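Local coordinates for BMC domain protein (Clostridiales bacterium 1_7_47FAA, PDB 4OLO) that forms part of the shell of a glycyl-radical-type bacterial microcompartment and probably carries an iron-sulfur cluster that may serve electron transport, at residues B[7-11]-B[12-16]. Sequence-based numbering, arbitrary orientation.
Sequences KSPTQ and GTIDI
The N-terminal end of the short helix 11-17 is set up here, with T10 at the N-cap, after the loop that follows strand 2-7 of the BMC-domain sheet, and the side chains of T10 and T13 meet over the first turn. The hydroxyl of T10 lies between its own backbone N and carbonyl carbon (chi1 71°), which turns it forward to the first turn, toward T13. From there T10 OG1 gives a hydrogen bond to T13 OG1 at 2.9 Å, the two side chains crossing at about a right angle. D50 OD1 of the second subunit is hydrogen-bonded to both T13 OG1 and the backbone N of T10, which places the N-cap at the subunit interface. The carbonyl of T10 starts the helical bonding: I14 N reaches T10 O at 3.2 Å in a nearly straight bond, whereas T13 N makes a weak, bent one to the same oxygen. One residue on, D15 N makes the next i+4 bond, to Q11 O, at 2.8 Å.

On the flank of this turn P9 CG rests against I14 CD1 at 4.1 Å, and both side chains also touch I35 of strand 34-39, tying the loop and the helix to the sheet by apolar packing. On the exposed side of the turn Q11 and D15 are joined by a side-chain hydrogen bond. Q11 has CG anti to its backbone N (chi1 -163°) but is bent at chi2, which swings the amide forward, beside I14 and toward D15; Q11 NE2 lies 3.6 Å from I14 CG2. With its N-H directed within the amide plane, Q11 NE2 donates to D15 OD1 at 2.9 Å. The bond is almost straight, yet it descends on the D15 carboxylate from 37° above its plane.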
loop_
_atom_site.group_PDB
_atom_site.type_symbol
_atom_site.label_atom_id
_atom_site.label_comp_id
_atom_site.label_asym_id
_atom_site.label_seq_id
_atom_site.Cartn_x
_atom_site.Cartn_y
_atom_site.Cartn_z
ATOM N N LYS B 7 23.282 8.377 -16.970
ATOM C CA LYS B 7 24.672 8.470 -17.422
ATOM C C LYS B 7 25.440 9.446 -16.552
ATOM O O LYS B 7 24.945 10.538 -16.255
ATOM C CB LYS B 7 24.736 8.846 -18.908
ATOM C CG LYS B 7 24.252 7.707 -19.797
ATOM C CD LYS B 7 24.056 8.104 -21.233
ATOM C CE LYS B 7 23.531 6.925 -22.012
ATOM N NZ LYS B 7 23.783 7.063 -23.467
ATOM N N SER B 8 26.631 9.028 -16.106
ATOM C CA SER B 8 27.536 9.775 -15.211
ATOM C C SER B 8 26.784 10.195 -13.938
ATOM O O SER B 8 26.592 11.388 -13.703
ATOM C CB SER B 8 28.179 10.965 -15.926
ATOM O OG SER B 8 28.853 10.531 -17.096
ATOM N N PRO B 9 26.276 9.229 -13.140
ATOM C CA PRO B 9 25.503 9.618 -11.947
ATOM C C PRO B 9 26.346 10.334 -10.906
ATOM O O PRO B 9 27.534 10.044 -10.782
ATOM C CB PRO B 9 24.987 8.282 -11.409
ATOM C CG PRO B 9 26.002 7.273 -11.898
ATOM C CD PRO B 9 26.371 7.754 -13.263
ATOM N N THR B 10 25.730 11.255 -10.145
ATOM C CA THR B 10 26.432 11.946 -9.072
ATOM C C THR B 10 26.500 10.988 -7.873
ATOM O O THR B 10 25.765 9.994 -7.834
ATOM C CB THR B 10 25.707 13.251 -8.702
ATOM O OG1 THR B 10 24.487 12.951 -8.030
ATOM C CG2 THR B 10 25.438 14.138 -9.897
ATOM N N GLN B 11 27.346 11.308 -6.882
ATOM C CA GLN B 11 27.444 10.516 -5.658
ATOM C C GLN B 11 26.097 10.535 -4.901
ATOM O O GLN B 11 25.658 9.485 -4.430
ATOM C CB GLN B 11 28.620 10.983 -4.778
ATOM C CG GLN B 11 29.042 9.970 -3.692
ATOM C CD GLN B 11 29.155 8.535 -4.181
ATOM O OE1 GLN B 11 29.960 8.195 -5.067
ATOM N NE2 GLN B 11 28.304 7.668 -3.640
ATOM N N GLY B 12 25.429 11.702 -4.886
ATOM C CA GLY B 12 24.113 11.897 -4.279
ATOM C C GLY B 12 23.058 10.956 -4.827
ATOM O O GLY B 12 22.263 10.409 -4.055
ATOM N N THR B 13 23.081 10.727 -6.159
ATOM C CA THR B 13 22.168 9.820 -6.868
ATOM C C THR B 13 22.426 8.399 -6.393
ATOM O O THR B 13 21.477 7.684 -6.067
ATOM C CB THR B 13 22.319 9.955 -8.398
ATOM O OG1 THR B 13 22.233 11.327 -8.757
ATOM C CG2 THR B 13 21.255 9.203 -9.158
ATOM N N ILE B 14 23.709 8.004 -6.336
ATOM C CA ILE B 14 24.141 6.691 -5.848
ATOM C C ILE B 14 23.714 6.530 -4.365
ATOM O O ILE B 14 23.187 5.483 -4.003
ATOM C CB ILE B 14 25.667 6.512 -6.089
ATOM C CG1 ILE B 14 25.935 6.345 -7.601
ATOM C CG2 ILE B 14 26.216 5.328 -5.305
ATOM C CD1 ILE B 14 27.310 6.755 -8.069
ATOM N N ASP B 15 23.867 7.592 -3.548
ATOM C CA ASP B 15 23.473 7.587 -2.146
ATOM C C ASP B 15 21.969 7.334 -1.964
ATOM O O ASP B 15 21.605 6.549 -1.088
ATOM C CB ASP B 15 23.923 8.872 -1.438
ATOM C CG ASP B 15 25.433 9.074 -1.320
ATOM O OD1 ASP B 15 26.197 8.123 -1.650
ATOM O OD2 ASP B 15 25.856 10.178 -0.888
ATOM N N ILE B 16 21.104 7.959 -2.814
ATOM C CA ILE B 16 19.646 7.768 -2.806
ATOM C C ILE B 16 19.349 6.290 -3.066
ATOM O O ILE B 16 18.563 5.678 -2.347
ATOM C CB ILE B 16 18.934 8.725 -3.826
ATOM C CG1 ILE B 16 18.795 10.121 -3.238
ATOM C CG2 ILE B 16 17.551 8.214 -4.240
ATOM C CD1 ILE B 16 18.948 11.237 -4.178
#